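Local coordinates for protein induced by osmotic stress (Scheffersomyces stipitis, PDB 5YWN) that probably reduces ketones, haloketones among them, to chiral alcohols with NADPH as an extended short-chain dehydrogenase/reductase of the dihydroflavonol-4-reductase subfamily, at residues E94-A99 with E153-H158; K277-L282 with Q328-Q333; I19-S24 with A244-F249. The protein carries 1 engineered substitution. All coordinates share one frame; numbering follows the deposited sequence.

Contact 1: residues E94-A99 with E153-H158; sequences EILIPA and EQSKTH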
# COMPACT_ATOMS: atom_id res chain seq x y z
N GLU A 94 -15.85 10.74 -2.99
CA GLU A 94 -14.44 10.81 -3.09
C GLU A 94 -13.62 9.72 -2.42
O GLU A 94 -12.49 9.56 -2.72
CB GLU A 94 -13.96 12.17 -2.62
CG GLU A 94 -14.56 13.35 -3.35
CD GLU A 94 -14.03 14.66 -2.83
OE1 GLU A 94 -14.78 15.46 -2.27
OE2 GLU A 94 -12.84 14.85 -2.95
N ILE A 95 -14.20 9.01 -1.50
CA ILE A 95 -13.47 7.97 -0.85
C ILE A 95 -14.14 6.59 -0.99
O ILE A 95 -13.57 5.72 -1.49
CB ILE A 95 -13.24 8.32 0.62
CG1 ILE A 95 -12.39 9.57 0.75
CG2 ILE A 95 -12.62 7.16 1.36
CD1 ILE A 95 -12.25 10.09 2.14
N LEU A 96 -15.35 6.47 -0.49
CA LEU A 96 -16.01 5.21 -0.46
C LEU A 96 -16.38 4.60 -1.80
O LEU A 96 -16.02 3.53 -2.03
CB LEU A 96 -17.21 5.28 0.45
CG LEU A 96 -16.96 5.43 1.95
CD1 LEU A 96 -18.15 6.07 2.58
CD2 LEU A 96 -16.65 4.13 2.62
N ILE A 97 -17.04 5.32 -2.66
CA ILE A 97 -17.46 4.79 -3.93
C ILE A 97 -16.31 4.37 -4.88
O ILE A 97 -16.30 3.30 -5.32
CB ILE A 97 -18.45 5.73 -4.62
CG1 ILE A 97 -19.73 5.76 -3.85
CG2 ILE A 97 -18.73 5.34 -6.04
CD1 ILE A 97 -20.62 6.87 -4.28
N PRO A 98 -15.29 5.18 -5.07
CA PRO A 98 -14.18 4.76 -5.91
C PRO A 98 -13.50 3.52 -5.40
O PRO A 98 -13.14 2.75 -6.20
CB PRO A 98 -13.24 5.92 -5.84
CG PRO A 98 -14.08 7.06 -5.60
CD PRO A 98 -15.12 6.57 -4.67
N ALA A 99 -13.30 3.37 -4.11
CA ALA A 99 -12.76 2.15 -3.63
C ALA A 99 -13.68 0.95 -3.84
O ALA A 99 -13.28 -0.02 -4.36
CB ALA A 99 -12.44 2.30 -2.18
N GLU A 153 -22.47 3.44 7.51
CA GLU A 153 -23.04 4.68 7.98
C GLU A 153 -22.05 5.49 8.86
O GLU A 153 -21.89 6.66 8.67
CB GLU A 153 -24.34 4.44 8.71
CG GLU A 153 -24.85 5.67 9.38
CD GLU A 153 -26.22 5.53 10.01
OE1 GLU A 153 -26.69 6.54 10.54
OE2 GLU A 153 -26.79 4.45 9.96
N GLN A 154 -21.38 4.82 9.77
CA GLN A 154 -20.35 5.44 10.57
C GLN A 154 -19.18 5.92 9.70
O GLN A 154 -18.62 6.93 9.93
CB GLN A 154 -19.82 4.49 11.62
CG GLN A 154 -20.80 3.96 12.61
CD GLN A 154 -20.19 2.91 13.57
OE1 GLN A 154 -19.71 1.86 13.18
NE2 GLN A 154 -20.23 3.24 14.85
N SER A 155 -18.85 5.14 8.70
CA SER A 155 -17.71 5.42 7.87
C SER A 155 -17.84 6.72 7.11
O SER A 155 -16.89 7.35 6.89
CB SER A 155 -17.37 4.25 7.00
OG SER A 155 -18.08 4.29 5.87
N LYS A 156 -19.05 7.12 6.80
CA LYS A 156 -19.35 8.34 6.08
C LYS A 156 -18.98 9.67 6.76
O LYS A 156 -18.78 10.64 6.14
CB LYS A 156 -20.83 8.39 5.66
CG LYS A 156 -21.30 7.35 4.71
CD LYS A 156 -22.80 7.35 4.51
CE LYS A 156 -23.26 8.52 3.69
NZ LYS A 156 -24.71 8.71 3.57
N THR A 157 -18.94 9.67 8.06
CA THR A 157 -18.95 10.90 8.82
C THR A 157 -17.78 11.83 8.62
O THR A 157 -17.92 13.01 8.66
CB THR A 157 -19.19 10.62 10.29
OG1 THR A 157 -18.16 9.79 10.78
CG2 THR A 157 -20.56 9.94 10.47
N HIS A 158 -16.61 11.27 8.41
CA HIS A 158 -15.45 12.01 8.07
C HIS A 158 -14.37 11.20 7.40
O HIS A 158 -14.38 10.02 7.43
CB HIS A 158 -14.93 12.78 9.24
CG HIS A 158 -14.45 11.94 10.35
ND1 HIS A 158 -13.14 11.57 10.47
CD2 HIS A 158 -15.09 11.42 11.42
CE1 HIS A 158 -12.99 10.86 11.58
NE2 HIS A 158 -14.16 10.76 12.16
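L96 of helix 91-113 reaches across to S155 and K156 at the end of the short helix 152-155. Its isobutyl group carries nearly all of the contact on its side. CD2 lies 3.6 Å from OG of S155, and CD1 lies 3.7 Å from the same OG. The forked end of the leucine faces the hydroxyl oxygen with both methyls.

The hydroxyl of S155 sits between its own backbone N and carbonyl carbon (chi1 87°). From there OG can hydrogen-bond to the carbonyl oxygen of Y152 and still lie against the leucine. The K156 chain passes L96 at about a right angle and meets it with CG, 4.0 Å from CD1 of the leucine. A bend at chi3 (73°) then helps lead the amine end away from the contact. The lysine also packs on E92, and its carbonyl oxygen takes a hydrogen bond from T91 OG1.

The backbones stay well apart; L96 and K156 have the nearest CA pair, at 8.0 Å. I95 points the same way as L96 but packs on A162 and S166 of helix 159-181. The contact therefore joins the start of helix 91-113 to the segment that leads into helix 159-181, with H158 as its N-cap. The latter helix carries Y163 and K167, both NADP(+)-binding. P98, one turn or less beyond L96, touches the cofactor itself.

Chemically this is an apolar contact against a serine hydroxyl. The leucine offers the buried OG no polar partner, so the bond to Y152 satisfies it within its own helix, while the charged end of K156 is kept off the methyls.

Contact 2: residues K277-L282 with Q328-Q333; sequences KNFPQL and QVLKVQ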
# COMPACT_ATOMS: atom_id res chain seq x y z
N LYS A 277 21.21 9.53 15.18
CA LYS A 277 22.37 8.68 15.09
C LYS A 277 22.95 8.50 13.69
O LYS A 277 24.09 8.62 13.50
CB LYS A 277 22.06 7.33 15.67
CG LYS A 277 21.80 7.32 17.16
CD LYS A 277 21.42 5.93 17.62
CE LYS A 277 21.47 5.79 19.13
NZ LYS A 277 20.38 6.49 19.76
N ASN A 278 22.10 8.22 12.74
CA ASN A 278 22.42 8.11 11.35
C ASN A 278 22.81 9.35 10.57
O ASN A 278 23.58 9.25 9.72
CB ASN A 278 21.38 7.27 10.62
CG ASN A 278 21.39 5.85 11.09
OD1 ASN A 278 22.19 5.09 10.68
ND2 ASN A 278 20.54 5.54 11.99
N PHE A 279 22.24 10.48 10.91
CA PHE A 279 22.49 11.73 10.24
C PHE A 279 22.89 12.79 11.27
O PHE A 279 22.23 13.74 11.54
CB PHE A 279 21.31 12.15 9.39
CG PHE A 279 20.81 11.08 8.51
CD1 PHE A 279 21.33 10.91 7.27
CD2 PHE A 279 19.84 10.21 8.94
CE1 PHE A 279 20.89 9.91 6.46
CE2 PHE A 279 19.39 9.21 8.13
CZ PHE A 279 19.92 9.06 6.89
N PRO A 280 24.06 12.59 11.85
CA PRO A 280 24.53 13.39 12.95
C PRO A 280 24.82 14.85 12.61
O PRO A 280 24.86 15.63 13.48
CB PRO A 280 25.75 12.64 13.45
CG PRO A 280 26.22 11.88 12.32
CD PRO A 280 25.04 11.58 11.46
N GLN A 281 24.95 15.17 11.35
CA GLN A 281 24.96 16.52 10.89
C GLN A 281 23.65 17.22 11.10
O GLN A 281 23.62 18.37 11.10
CB GLN A 281 25.43 16.66 9.45
CG GLN A 281 24.46 16.26 8.37
CD GLN A 281 24.37 14.78 8.19
OE1 GLN A 281 24.66 14.05 9.06
NE2 GLN A 281 23.94 14.36 7.05
N LEU A 282 22.58 16.49 11.26
CA LEU A 282 21.27 17.07 11.52
C LEU A 282 20.91 17.23 13.00
O LEU A 282 19.88 17.76 13.35
CB LEU A 282 20.19 16.28 10.83
CG LEU A 282 20.29 15.96 9.36
CD1 LEU A 282 19.17 15.08 8.90
CD2 LEU A 282 20.41 17.19 8.51
N GLN A 328 17.73 8.89 0.66
CA GLN A 328 17.21 9.30 -0.60
C GLN A 328 16.80 10.76 -0.67
O GLN A 328 17.10 11.40 -1.61
CB GLN A 328 16.03 8.45 -1.01
CG GLN A 328 15.49 8.77 -2.38
CD GLN A 328 14.46 7.80 -2.85
OE1 GLN A 328 13.49 7.58 -2.20
NE2 GLN A 328 14.67 7.24 -4.01
N VAL A 329 16.11 11.24 0.33
CA VAL A 329 15.68 12.60 0.34
C VAL A 329 16.89 13.55 0.39
O VAL A 329 16.91 14.54 -0.25
CB VAL A 329 14.68 12.90 1.46
CG1 VAL A 329 14.44 14.40 1.58
CG2 VAL A 329 13.38 12.16 1.22
N LEU A 330 17.88 13.19 1.16
CA LEU A 330 19.10 13.97 1.21
C LEU A 330 19.83 13.99 -0.14
O LEU A 330 20.26 15.00 -0.56
CB LEU A 330 20.02 13.52 2.32
CG LEU A 330 19.51 13.66 3.72
CD1 LEU A 330 20.48 13.23 4.75
CD2 LEU A 330 19.04 15.03 4.01
N LYS A 331 19.90 12.86 -0.79
CA LYS A 331 20.58 12.77 -2.05
C LYS A 331 19.99 13.71 -3.07
O LYS A 331 20.66 14.33 -3.81
CB LYS A 331 20.51 11.36 -2.56
CG LYS A 331 21.22 11.12 -3.87
CD LYS A 331 21.39 9.65 -4.14
CE LYS A 331 21.53 9.32 -5.60
NZ LYS A 331 21.24 7.90 -5.85
N VAL A 332 18.69 13.81 -3.06
CA VAL A 332 18.01 14.60 -4.03
C VAL A 332 17.99 16.10 -3.68
O VAL A 332 17.79 16.92 -4.51
CB VAL A 332 16.64 14.00 -4.30
CG1 VAL A 332 16.00 14.71 -5.46
CG2 VAL A 332 16.81 12.56 -4.70
N GLN A 333 18.28 16.36 -2.43
CA GLN A 333 18.31 17.65 -1.73
C GLN A 333 17.02 17.97 -1.03
O GLN A 333 16.83 17.65 0.13
CB GLN A 333 18.77 18.82 -2.55
CG GLN A 333 19.95 18.65 -3.45
CD GLN A 333 21.08 17.89 -2.87
OE1 GLN A 333 21.00 17.42 -1.82
NE2 GLN A 333 22.16 17.78 -3.60
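The ring of F279 and the CD1 methyl of L330 form the tight part of this contact. CD1 of F279 lies 3.5 Å from CD1 of L330, and CE1 of the ring is 3.8 Å from the same methyl. One methyl therefore sits against a single ring bond, and the two side chains approach each other at a slant. Both residues hold CG opposite their own carbonyl carbon. For L330 (chi1 -63°, chi2 -179°) this gives an extended side chain that projects from helix 318-332 and leads with CD1. F279 is the first residue to leave helical backbone angles after helix 268-278, and its ring is buried.

Around this pair the packing is looser. Q281 comes near L330 with its amide: NE2 lies 4.3 Å from CD1 of the leucine. The glutamine is exposed, and its folded side chain only grazes the leucine on the solvent side. L282 faces the same way, but its side chain stops 4.7 Å short of the other segment. The turn that presents these residues is held by a backbone hydrogen bond from L282 N to F279 O, 2.8 Å long. L330 itself remains partly exposed.

The contact lies away from the cofactor. It joins the C-terminal end of helix 268-278, and the turn after it, to the last turns of helix 318-332. F279 continues along that helix to I326 and K327, and N278 reaches V323 and hydrogen-bonds to E319. The two helices thus pack over more than one turn. L282 and V329 both touch L220, in a loop that follows helix 211-217. On another side of helix 318-332, Q328 and K331 bind D202, the lysine through a salt bridge, in the loop after strand 194-196.

Contact 3: residues I19-S24 with A244-F249; sequences IALVLS and AHLAAF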
# COMPACT_ATOMS: atom_id res chain seq x y z
N ILE A 19 6.11 -2.28 -9.21
CA ILE A 19 6.48 -2.30 -10.59
C ILE A 19 7.98 -2.54 -10.76
O ILE A 19 8.35 -3.36 -11.47
CB ILE A 19 6.03 -1.01 -11.31
CG1 ILE A 19 4.50 -0.94 -11.41
CG2 ILE A 19 6.68 -0.88 -12.67
CD1 ILE A 19 3.94 0.38 -11.77
N ALA A 20 8.81 -1.84 -10.00
CA ALA A 20 10.24 -2.02 -10.06
C ALA A 20 10.64 -3.44 -9.69
O ALA A 20 11.48 -3.98 -10.30
CB ALA A 20 10.95 -1.03 -9.19
N LEU A 21 10.02 -4.01 -8.68
CA LEU A 21 10.28 -5.36 -8.36
C LEU A 21 9.83 -6.33 -9.43
O LEU A 21 10.55 -7.17 -9.79
CB LEU A 21 9.66 -5.73 -7.04
CG LEU A 21 9.76 -7.20 -6.66
CD1 LEU A 21 11.18 -7.63 -6.53
CD2 LEU A 21 8.97 -7.54 -5.41
N VAL A 22 8.63 -6.18 -9.92
CA VAL A 22 8.10 -7.07 -10.93
C VAL A 22 8.93 -7.03 -12.23
O VAL A 22 9.22 -8.03 -12.80
CB VAL A 22 6.60 -6.80 -11.10
CG1 VAL A 22 6.08 -7.12 -12.45
CG2 VAL A 22 5.81 -7.45 -9.99
N LEU A 23 9.34 -5.86 -12.63
CA LEU A 23 10.19 -5.70 -13.76
C LEU A 23 11.54 -6.38 -13.54
O LEU A 23 12.05 -6.95 -14.42
CB LEU A 23 10.37 -4.24 -14.08
CG LEU A 23 9.16 -3.55 -14.72
CD1 LEU A 23 9.40 -2.10 -14.95
CD2 LEU A 23 8.74 -4.19 -16.00
N SER A 24 12.07 -6.31 -12.35
CA SER A 24 13.34 -6.92 -12.04
C SER A 24 13.35 -8.43 -12.17
O SER A 24 14.33 -9.01 -12.47
CB SER A 24 13.84 -6.47 -10.68
OG SER A 24 13.34 -7.23 -9.66
N ALA A 244 5.60 -8.96 -0.89
CA ALA A 244 4.36 -9.62 -0.53
C ALA A 244 3.37 -9.70 -1.69
O ALA A 244 2.74 -10.68 -1.85
CB ALA A 244 3.72 -9.02 0.68
N HIS A 245 3.31 -8.66 -2.47
CA HIS A 245 2.48 -8.70 -3.66
C HIS A 245 2.98 -9.78 -4.63
O HIS A 245 2.22 -10.50 -5.14
CB HIS A 245 2.35 -7.33 -4.29
CG HIS A 245 1.35 -6.43 -3.63
ND1 HIS A 245 1.58 -5.83 -2.43
CD2 HIS A 245 0.11 -6.07 -3.99
CE1 HIS A 245 0.54 -5.11 -2.10
NE2 HIS A 245 -0.36 -5.23 -3.04
N LEU A 246 4.28 -9.88 -4.80
CA LEU A 246 4.86 -10.90 -5.62
C LEU A 246 4.54 -12.29 -5.13
O LEU A 246 4.05 -13.08 -5.87
CB LEU A 246 6.34 -10.75 -5.70
CG LEU A 246 7.05 -11.64 -6.67
CD1 LEU A 246 6.69 -11.23 -8.06
CD2 LEU A 246 8.54 -11.58 -6.46
N ALA A 247 4.72 -12.52 -3.86
CA ALA A 247 4.36 -13.76 -3.24
C ALA A 247 2.87 -14.02 -3.44
O ALA A 247 2.48 -15.10 -3.70
CB ALA A 247 4.63 -13.70 -1.76
N ALA A 248 2.09 -12.99 -3.36
CA ALA A 248 0.66 -13.09 -3.38
C ALA A 248 0.11 -13.69 -4.66
O ALA A 248 -0.91 -14.26 -4.63
CB ALA A 248 -0.01 -11.77 -3.09
N PHE A 249 0.80 -13.43 -5.76
CA PHE A 249 0.47 -14.06 -7.02
C PHE A 249 1.30 -15.26 -7.48
O PHE A 249 0.84 -16.02 -8.26
CB PHE A 249 0.23 -13.04 -8.12
CG PHE A 249 1.46 -12.46 -8.76
CD1 PHE A 249 2.09 -13.09 -9.79
CD2 PHE A 249 1.91 -11.23 -8.40
CE1 PHE A 249 3.18 -12.51 -10.38
CE2 PHE A 249 2.97 -10.64 -9.02
CZ PHE A 249 3.61 -11.28 -10.00
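L21 and V22 of helix 13-24 pack on L246 and F249 of helix 238-250. The contacts across the pair are apolar. Among the aliphatic ones, CD2 of L21 lies 4.2 Å from CB of L246 and equally far from its CD2. The two leucines pass at about a right angle. Both hold CG opposite the backbone N (chi1 174° for L21). V22 adds CG2, 4.3 Å from CD1 of L246. V22 and L246 also have the nearest CA atoms, 7.3 Å apart.

One aliphatic-aromatic contact completes the set. CG2 of V22 comes to the edge of the F249 ring, near its plane, 4.4 Å from CE2. The methyl meets the leucine and the ring side by side. The carbonyl oxygen of L246 lies over one face of the F249 ring, towards the rim.

The segment axes cross at -54° and stay 10.4 Å apart, so the backbones do not touch. Helix 13-24 is the first helix of the Rossmann fold. It follows strand 4-7 and leads to strand 28-33, a beta-alpha-beta unit; Y13 and L14, at the start of the helix, bind NADP(+). Helix 238-250 precedes strand 258-261, the outermost strand on one side of the parallel sheet. V22 and F249 both reach V5 of strand 4-7, so the two helices share one sheet face.

Hydrogen bonds stay within each helix or run to the sheet. S24 OG gives its proton to L21 O, 2.8 Å away, at a C=O...donor angle of 128°. This ties the last turn of helix 13-24 together. On the other helix H245 bonds through NE2 to T123 OG1 and through ND1 to V241 O. The carbonyl oxygen of A248 takes bonds from S188 OG and R119 NH2.

From the N terminus, helix 13-24 opens contact 3, which closes only at helix 238-250, some 220 residues later. This loop takes in all strands of the seven-stranded parallel sheet except 4-7 and 258-261. Contact 1 is nested inside it: it closes the shorter loop from helix 91-113 to the segment 153-158, and lies on the opposite side of the chain's centre. Contact 2 follows in series, between helices 268-278 and 318-332. No two contacts touch; the closest pair, 2 and 3, has its nearest atoms about 10 Å apart. Contact 3 ties early and late helices on the sheet, contact 1 joins helix 91-113 to the approach to helix 159-181, beside the cofactor, and contact 2 links the C-terminal helices.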